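PDB 5ZCY: protein translation factor SUI1 homolog from Pyrococcus horikoshii, which probably acts in translation initiation as the archaeal counterpart of eukaryotic eIF1, and is likely to bind mRNA. Local coordinates for residues E51-K56 with G70-Q75. Numbering follows the deposited sequence.
Sequences EEIAKK and GRIELQ. With NO3 (nitrate ion), chain B.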
ATOM      1  N   GLU A  51       8.776  -6.355   0.712  1.00 11.89           N
ATOM      2  CA  GLU A  51       8.447  -7.563  -0.075  1.00 12.84           C
ATOM      3  C   GLU A  51       7.467  -8.421   0.639  1.00 12.17           C
ATOM      4  O   GLU A  51       6.525  -8.976   0.081  1.00 12.36           O
ATOM      5  CB  GLU A  51       9.712  -8.388  -0.404  1.00 14.07           C
ATOM      6  CG  GLU A  51      10.684  -7.740  -1.347  1.00 17.56           C
ATOM      7  CD  GLU A  51      11.986  -8.573  -1.614  1.00 20.15           C
ATOM      8  OE1 GLU A  51      12.453  -9.294  -0.741  1.00 24.81           O
ATOM      9  OE2 GLU A  51      12.523  -8.512  -2.720  1.00 28.41           O
ATOM     10  N   GLU A  52       7.683  -8.568   1.951  1.00 12.22           N
ATOM     11  CA  GLU A  52       6.810  -9.363   2.721  1.00 10.99           C
ATOM     12  C   GLU A  52       5.378  -8.827   2.857  1.00 10.38           C
ATOM     13  O   GLU A  52       4.402  -9.549   2.797  1.00 11.99           O
ATOM     14  CB  GLU A  52       7.495  -9.624   4.142  1.00 13.50           C
ATOM     15  CG  GLU A  52       6.748 -10.371   5.080  1.00 15.70           C
ATOM     16  CD  GLU A  52       7.398 -10.574   6.503  1.00 14.86           C
ATOM     17  OE1 GLU A  52       8.244  -9.739   7.026  1.00 16.35           O
ATOM     18  OE2 GLU A  52       6.769 -11.492   7.039  1.00 18.38           O
ATOM     19  N   ILE A  53       5.362  -7.532   3.098  1.00  9.63           N
ATOM     20  CA  ILE A  53       4.049  -6.833   3.172  1.00 10.12           C
ATOM     21  C   ILE A  53       3.355  -6.916   1.832  1.00  9.64           C
ATOM     22  O   ILE A  53       2.146  -7.228   1.848  1.00 10.40           O
ATOM     23  CB  ILE A  53       4.235  -5.348   3.627  1.00 10.22           C
ATOM     24  CG1 ILE A  53       4.816  -5.360   5.057  1.00 10.07           C
ATOM     25  CG2 ILE A  53       2.907  -4.599   3.539  1.00 10.07           C
ATOM     26  CD1 ILE A  53       5.298  -4.040   5.549  1.00 11.58           C
ATOM     27  N   ALA A  54       4.074  -6.751   0.744  1.00 10.15           N
ATOM     28  CA  ALA A  54       3.458  -6.930  -0.577  1.00 10.64           C
ATOM     29  C   ALA A  54       2.900  -8.301  -0.754  1.00 12.33           C
ATOM     30  O   ALA A  54       1.771  -8.428  -1.257  1.00 11.52           O
ATOM     31  CB  ALA A  54       4.392  -6.561  -1.664  1.00 10.62           C
ATOM     32  N   LYS A  55       3.664  -9.312  -0.357  1.00 12.42           N
ATOM     33  CA  LYS A  55       3.156 -10.702  -0.499  1.00 14.32           C
ATOM     34  C   LYS A  55       1.895 -10.911   0.259  1.00 14.10           C
ATOM     35  O   LYS A  55       0.952 -11.577  -0.203  1.00 15.67           O
ATOM     36  CB  LYS A  55       4.337 -11.627  -0.123  1.00 16.01           C
ATOM     37  CG  LYS A  55       4.086 -13.117  -0.061  1.00 20.59           C
ATOM     38  CD  LYS A  55       5.248 -13.880   0.656  1.00 23.53           C
ATOM     39  CE  LYS A  55       5.293 -13.555   2.155  1.00 32.03           C
ATOM     40  NZ  LYS A  55       6.518 -14.088   2.859  1.00 32.57           N
ATOM     41  N   LYS A  56       1.740 -10.393   1.487  1.00 11.62           N
ATOM     42  CA  LYS A  56       0.611 -10.547   2.309  1.00 12.87           C
ATOM     43  C   LYS A  56      -0.606  -9.860   1.640  1.00 14.35           C
ATOM     44  O   LYS A  56      -1.701 -10.365   1.654  1.00 14.79           O
ATOM     45  CB  LYS A  56       0.796 -10.037   3.711  1.00 13.01           C
ATOM     46  CG  LYS A  56       1.774 -10.915   4.511  1.00 14.59           C
ATOM     47  CD  LYS A  56       1.862 -10.394   5.875  1.00 14.83           C
ATOM     48  CE  LYS A  56       2.925 -11.224   6.695  1.00 17.13           C
ATOM     49  NZ  LYS A  56       2.861 -10.615   8.038  1.00 17.89           N
ATOM     50  N   GLY A  70      11.231   1.352  -2.878  1.00 21.75           N
ATOM     51  CA  GLY A  70      10.659   1.878  -1.680  1.00 19.17           C
ATOM     52  C   GLY A  70       9.132   2.000  -1.615  1.00 15.01           C
ATOM     53  O   GLY A  70       8.546   2.570  -0.699  1.00 17.75           O
ATOM     54  N   ARG A  71       8.512   1.353  -2.597  1.00 14.12           N
ATOM     55  CA  ARG A  71       7.063   1.414  -2.720  1.00 13.96           C
ATOM     56  C   ARG A  71       6.493   0.027  -2.947  1.00 12.28           C
ATOM     57  O   ARG A  71       7.181  -0.845  -3.413  1.00 14.22           O
ATOM     58  CB  ARG A  71       6.627   2.220  -3.927  1.00 14.89           C
ATOM     59  CG  ARG A  71       7.312   3.565  -4.130  1.00 18.67           C
ATOM     60  CD  ARG A  71       6.622   4.380  -5.216  1.00 18.31           C
ATOM     61  NE  ARG A  71       6.369   3.701  -6.487  1.00 19.30           N
ATOM     62  CZ  ARG A  71       5.693   4.248  -7.534  1.00 17.46           C
ATOM     63  NH1 ARG A  71       5.206   5.480  -7.423  1.00 20.78           N
ATOM     64  NH2 ARG A  71       5.489   3.557  -8.631  1.00 19.14           N
ATOM     65  N   ILE A  72       5.229  -0.202  -2.564  1.00  9.74           N
ATOM     66  CA  ILE A  72       4.526  -1.404  -2.942  1.00  9.96           C
ATOM     67  C   ILE A  72       3.556  -1.020  -4.058  1.00  9.87           C
ATOM     68  O   ILE A  72       2.881  -0.003  -3.978  1.00 10.65           O
ATOM     69  CB  ILE A  72       3.750  -1.965  -1.767  1.00 10.25           C
ATOM     70  CG1 ILE A  72       4.768  -2.395  -0.631  1.00 10.46           C
ATOM     71  CG2 ILE A  72       2.813  -3.110  -2.152  1.00  9.37           C
ATOM     72  CD1 ILE A  72       4.158  -2.798   0.663  1.00 11.87           C
ATOM     73  N   GLU A  73       3.532  -1.856  -5.091  1.00  9.57           N
ATOM     74  CA  GLU A  73       2.616  -1.717  -6.229  1.00  9.78           C
ATOM     75  C   GLU A  73       1.725  -2.887  -6.304  1.00 10.86           C
ATOM     76  O   GLU A  73       2.195  -4.049  -6.281  1.00 13.43           O
ATOM     77  CB  GLU A  73       3.382  -1.524  -7.555  1.00 12.03           C
ATOM     78  CG  GLU A  73       4.445  -0.501  -7.530  1.00 13.61           C
ATOM     79  CD  GLU A  73       4.976  -0.145  -8.951  1.00 17.18           C
ATOM     80  OE1 GLU A  73       4.449  -0.681  -9.932  1.00 20.84           O
ATOM     81  OE2 GLU A  73       5.964   0.655  -8.975  1.00 24.89           O
ATOM     82  N   LEU A  74       0.431  -2.684  -6.363  1.00  9.76           N
ATOM     83  CA  LEU A  74      -0.581  -3.736  -6.463  1.00  9.50           C
ATOM     84  C   LEU A  74      -1.369  -3.608  -7.740  1.00 10.93           C
ATOM     85  O   LEU A  74      -1.751  -2.482  -8.130  1.00 10.34           O
ATOM     86  CB  LEU A  74      -1.586  -3.729  -5.313  1.00  9.72           C
ATOM     87  CG  LEU A  74      -0.958  -3.810  -3.927  1.00 11.39           C
ATOM     88  CD1 LEU A  74      -1.982  -3.626  -2.857  1.00 13.53           C
ATOM     89  CD2 LEU A  74      -0.262  -5.145  -3.724  1.00 13.68           C
ATOM     90  N   GLN A  75      -1.654  -4.710  -8.413  1.00 10.10           N
ATOM     91  CA  GLN A  75      -2.526  -4.699  -9.593  1.00 11.12           C
ATOM     92  C   GLN A  75      -3.965  -4.372  -9.189  1.00 10.64           C
ATOM     93  O   GLN A  75      -4.482  -5.017  -8.271  1.00 12.23           O
ATOM     94  CB  GLN A  75      -2.544  -6.126 -10.159  1.00 13.02           C
ATOM     95  CG  GLN A  75      -3.582  -6.453 -11.183  1.00 18.38           C
ATOM     96  CD  GLN A  75      -3.670  -7.906 -11.529  1.00 18.85           C
ATOM     97  OE1 GLN A  75      -3.428  -8.878 -10.751  1.00 18.57           O
ATOM     98  NE2 GLN A  75      -4.110  -8.115 -12.741  1.00 23.09           N
TER
HETATM   99  N   NO3 B 101       4.589  -7.574   7.825  1.00 17.99           N
HETATM  100  O1  NO3 B 101       3.499  -7.695   8.095  1.00 12.18           O
HETATM  101  O2  NO3 B 101       5.481  -6.538   8.169  1.00 21.89           O
HETATM  102  O3  NO3 B 101       5.043  -8.467   6.911  1.00 25.51           O
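With CG1 beside its backbone N (chi1 -64°) and CD1 carried onward in an extended chain (chi2 172°), I72 spreads its two branches over neighbouring residues of the helix. Its CD1 lies 3.6 Å from I53 CG2, and the two isoleucines cross at about a right angle. The other branch goes to A54: I72 CG2 lies 3.8 Å from A54 CB, where the small methyl lets the backbones approach to 6.1 Å between A54 CA and I72 CA. The contact is buried and apolar; I53 also packs on F48, L89 and F91.

The other branch of I53 borders a nitrate, probably from the crystallisation liquor, with CG1 3.4 Å from the ion's O2. K56, its chain extended, gives NZ to nitrate O1 at 3.0 Å and a weak bond to O3, which lies over the face of the E52 carboxylate, 3.2 Å from E52 CD. An alanine in place of E52 would remove CG and the carboxylate beneath O3 and would probably leave that side of the nitrate without its neighbour.

E73 points away from the helix and meets R71 in a salt bridge, R71 NH2 to E73 OE2 at 3.0 Å, nearly in the guanidinium plane but from above the carboxylate; E29 and K37 extend the charge network. Helix 50-61 packed on one face of the mixed sheet is characteristic of the alpha+beta SUI1 (eIF1-like) fold.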